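Local coordinates for protein collagen adhesin (Enterococcus faecalis, PDB 2OKM) that probably binds collagen at the bacterial cell surface, the present chain being the collagen-binding subdomain of this wall-anchored adhesin, at residues Phe54-Val59 / Ala70-Gln75. Residues are numbered along the deposited sequence; the frame is centred on the assembly and turned at random.
Sequences FTFDIV and AEFEQQ
An offset aromatic stack between Phe56 of strand 55-59 and Phe72 of the short helix 69-74 joins the two segments in a buried, wholly apolar contact, where the helix crosses from one sheet to the other at the edge of the sandwich and turns Phe72 inward. The two rings lie nearly parallel, their planes inclined by 10° and their centroids 3.9 Å apart. They are slid so that Phe72 CG sits over the centre of the Phe56 ring while Phe56 CE2 sits over that of Phe72, and the nearest atoms are Phe56 CD2 and Phe72 CD1 at 3.5 Å. Because the slip brings the root of the Phe72 side chain over its partner, Phe72 CB also makes a CH-pi contact, 4.0 Å from the Phe56 ring centroid and 19° off the normal. The side chains cross at about a right angle even though their rings are stacked. Phe72 reaches the strand with CG anti to its own backbone nitrogen (chi1 174°). Ile58, two residues along the strand and on the same side of it, adds a lighter touch at the edge of the Phe72 ring, with CD1 4.3 Å from Phe72 CD1. No hydrogen bond links the segments, so dispersion and shape carry the contact. Around it, Phe56 also packs on Ile67 and Val104 of the flanking strands, and Phe92 of the second sheet meets the Phe72 ring with the planes steeply inclined. The helix, part of the link from the hairpin of strands 55-59 and 64-68 to strand 78-82 of the second sheet, contributes Phe72 to the apolar interior between two antiparallel sheets, a beta-sandwich of the immunoglobulin-like kind found in collagen-binding adhesin domains.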
ATOM      1  N   PHE A  54       7.433  -6.645  -2.504  1.00 11.82           N
ATOM      2  CA  PHE A  54       6.100  -6.259  -2.961  1.00 10.70           C
ATOM      3  C   PHE A  54       5.334  -7.216  -3.864  1.00 11.18           C
ATOM      4  O   PHE A  54       5.878  -7.747  -4.826  1.00 11.73           O
ATOM      5  CB  PHE A  54       6.156  -4.906  -3.676  1.00 10.76           C
ATOM      6  CG  PHE A  54       6.395  -3.737  -2.762  1.00 10.19           C
ATOM      7  CD1 PHE A  54       7.648  -3.520  -2.188  1.00 10.79           C
ATOM      8  CD2 PHE A  54       5.367  -2.843  -2.484  1.00 11.20           C
ATOM      9  CE1 PHE A  54       7.866  -2.427  -1.351  1.00 11.77           C
ATOM     10  CE2 PHE A  54       5.577  -1.748  -1.648  1.00 11.65           C
ATOM     11  CZ  PHE A  54       6.831  -1.540  -1.079  1.00 12.18           C
ATOM     12  N   THR A  55       4.062  -7.432  -3.539  1.00 11.69           N
ATOM     13  CA  THR A  55       3.186  -8.244  -4.379  1.00 10.55           C
ATOM     14  C   THR A  55       1.870  -7.486  -4.440  1.00  9.13           C
ATOM     15  O   THR A  55       1.506  -6.768  -3.500  1.00  9.30           O
ATOM     16  CB  THR A  55       2.937  -9.684  -3.848  1.00 11.96           C
ATOM     17  OG1 THR A  55       2.218  -9.643  -2.615  1.00 12.48           O
ATOM     18  CG2 THR A  55       4.253 -10.415  -3.658  1.00 13.44           C
ATOM     19  N   PHE A  56       1.167  -7.636  -5.555  1.00  9.44           N
ATOM     20  CA  PHE A  56      -0.095  -6.943  -5.757  1.00  9.90           C
ATOM     21  C   PHE A  56      -1.251  -7.905  -6.008  1.00 10.23           C
ATOM     22  O   PHE A  56      -1.226  -8.693  -6.953  1.00 10.22           O
ATOM     23  CB  PHE A  56       0.030  -5.957  -6.925  1.00  8.20           C
ATOM     24  CG  PHE A  56       1.038  -4.867  -6.697  1.00  9.44           C
ATOM     25  CD1 PHE A  56       2.402  -5.137  -6.767  1.00 10.00           C
ATOM     26  CD2 PHE A  56       0.624  -3.571  -6.397  1.00 10.54           C
ATOM     27  CE1 PHE A  56       3.342  -4.128  -6.540  1.00 11.45           C
ATOM     28  CE2 PHE A  56       1.554  -2.556  -6.170  1.00 10.07           C
ATOM     29  CZ  PHE A  56       2.916  -2.837  -6.241  1.00 11.42           C
ATOM     30  N   ASP A  57      -2.258  -7.810  -5.144  1.00  9.81           N
ATOM     31  CA  ASP A  57      -3.476  -8.626  -5.175  1.00 10.42           C
ATOM     32  C   ASP A  57      -4.509  -7.728  -5.854  1.00 10.90           C
ATOM     33  O   ASP A  57      -5.107  -6.868  -5.207  1.00 10.83           O
ATOM     34  CB  ASP A  57      -3.867  -8.925  -3.723  1.00 11.48           C
ATOM     35  CG  ASP A  57      -5.110  -9.774  -3.594  1.00 14.71           C
ATOM     36  OD1 ASP A  57      -5.810  -9.997  -4.603  1.00 15.06           O
ATOM     37  OD2 ASP A  57      -5.384 -10.212  -2.452  1.00 17.15           O
ATOM     38  N   ILE A  58      -4.703  -7.933  -7.157  1.00  9.44           N
ATOM     39  CA  ILE A  58      -5.595  -7.098  -7.964  1.00 10.18           C
ATOM     40  C   ILE A  58      -6.899  -7.787  -8.338  1.00 10.24           C
ATOM     41  O   ILE A  58      -6.893  -8.861  -8.939  1.00 10.77           O
ATOM     42  CB  ILE A  58      -4.859  -6.662  -9.248  1.00  9.66           C
ATOM     43  CG1 ILE A  58      -3.455  -6.171  -8.885  1.00 11.36           C
ATOM     44  CG2 ILE A  58      -5.632  -5.552  -9.955  1.00 11.91           C
ATOM     45  CD1 ILE A  58      -2.626  -5.751 -10.080  1.00 11.96           C
ATOM     46  N   VAL A  59      -8.016  -7.149  -8.004  1.00  9.98           N
ATOM     47  CA  VAL A  59      -9.319  -7.746  -8.269  1.00 10.72           C
ATOM     48  C   VAL A  59     -10.386  -6.827  -8.851  1.00 12.18           C
ATOM     49  O   VAL A  59     -10.562  -5.697  -8.401  1.00 10.57           O
ATOM     50  CB  VAL A  59      -9.906  -8.349  -6.959  1.00 12.14           C
ATOM     51  CG1 VAL A  59     -11.244  -9.018  -7.237  1.00 12.61           C
ATOM     52  CG2 VAL A  59      -8.931  -9.345  -6.351  1.00 12.59           C
ATOM     53  N   ALA A  70       7.452  -5.865 -10.634  1.00 14.33           N
ATOM     54  CA  ALA A  70       7.890  -5.751 -12.022  1.00 14.14           C
ATOM     55  C   ALA A  70       6.705  -5.948 -12.966  1.00 14.62           C
ATOM     56  O   ALA A  70       6.553  -5.215 -13.942  1.00 15.09           O
ATOM     57  CB  ALA A  70       8.982  -6.780 -12.319  1.00 15.48           C
ATOM     58  N   GLU A  71       5.862  -6.935 -12.665  1.00 14.85           N
ATOM     59  CA  GLU A  71       4.689  -7.217 -13.489  1.00 14.73           C
ATOM     60  C   GLU A  71       3.665  -6.085 -13.383  1.00 13.72           C
ATOM     61  O   GLU A  71       3.024  -5.718 -14.368  1.00 13.63           O
ATOM     62  CB  GLU A  71       4.075  -8.561 -13.069  1.00 16.63           C
ATOM     63  CG  GLU A  71       4.928  -9.762 -13.491  1.00 20.10           C
ATOM     64  CD  GLU A  71       4.573 -11.059 -12.774  1.00 22.56           C
ATOM     65  OE1 GLU A  71       5.107 -12.116 -13.175  1.00 25.63           O
ATOM     66  OE2 GLU A  71       3.779 -11.032 -11.810  1.00 22.65           O
ATOM     67  N   PHE A  72       3.527  -5.533 -12.180  1.00 12.32           N
ATOM     68  CA  PHE A  72       2.611  -4.427 -11.911  1.00 11.60           C
ATOM     69  C   PHE A  72       2.960  -3.261 -12.839  1.00 12.32           C
ATOM     70  O   PHE A  72       2.089  -2.635 -13.442  1.00 12.38           O
ATOM     71  CB  PHE A  72       2.765  -4.008 -10.439  1.00 11.62           C
ATOM     72  CG  PHE A  72       1.977  -2.783 -10.050  1.00 12.27           C
ATOM     73  CD1 PHE A  72       0.605  -2.856  -9.819  1.00 11.44           C
ATOM     74  CD2 PHE A  72       2.620  -1.560  -9.873  1.00 12.45           C
ATOM     75  CE1 PHE A  72      -0.111  -1.724  -9.413  1.00 11.60           C
ATOM     76  CE2 PHE A  72       1.915  -0.425  -9.469  1.00 11.69           C
ATOM     77  CZ  PHE A  72       0.550  -0.505  -9.239  1.00 10.06           C
ATOM     78  N   GLU A  73       4.252  -2.978 -12.953  1.00 12.51           N
ATOM     79  CA  GLU A  73       4.705  -1.890 -13.800  1.00 13.15           C
ATOM     80  C   GLU A  73       4.678  -2.246 -15.286  1.00 13.67           C
ATOM     81  O   GLU A  73       4.253  -1.441 -16.113  1.00 14.21           O
ATOM     82  CB  GLU A  73       6.113  -1.466 -13.380  1.00 14.15           C
ATOM     83  CG  GLU A  73       6.140  -0.828 -12.002  1.00 15.52           C
ATOM     84  CD  GLU A  73       7.527  -0.409 -11.571  1.00 18.62           C
ATOM     85  OE1 GLU A  73       7.630   0.485 -10.706  1.00 17.50           O
ATOM     86  OE2 GLU A  73       8.514  -0.977 -12.088  1.00 22.95           O
ATOM     87  N   GLN A  74       5.119  -3.452 -15.618  1.00 14.69           N
ATOM     88  CA  GLN A  74       5.151  -3.895 -17.009  1.00 17.15           C
ATOM     89  C   GLN A  74       3.753  -3.929 -17.624  1.00 16.86           C
ATOM     90  O   GLN A  74       3.580  -3.630 -18.808  1.00 17.71           O
ATOM     91  CB  GLN A  74       5.796  -5.285 -17.096  1.00 19.68           C
ATOM     92  CG  GLN A  74       6.131  -5.760 -18.511  1.00 25.22           C
ATOM     93  CD  GLN A  74       4.906  -6.099 -19.334  1.00 28.49           C
ATOM     94  OE1 GLN A  74       4.066  -6.899 -18.918  1.00 30.52           O
ATOM     95  NE2 GLN A  74       4.799  -5.498 -20.514  1.00 30.92           N
ATOM     96  N   GLN A  75       2.754  -4.274 -16.815  1.00 14.80           N
ATOM     97  CA  GLN A  75       1.380  -4.359 -17.299  1.00 14.79           C
ATOM     98  C   GLN A  75       0.599  -3.049 -17.300  1.00 14.60           C
ATOM     99  O   GLN A  75      -0.597  -3.035 -17.588  1.00 15.82           O
ATOM    100  CB  GLN A  75       0.624  -5.434 -16.513  1.00 15.58           C
ATOM    101  CG  GLN A  75       1.093  -6.842 -16.856  1.00 15.79           C
ATOM    102  CD  GLN A  75       0.407  -7.915 -16.040  1.00 17.04           C
ATOM    103  OE1 GLN A  75      -0.808  -7.879 -15.844  1.00 18.40           O
ATOM    104  NE2 GLN A  75       1.181  -8.890 -15.573  1.00 18.15           N
TER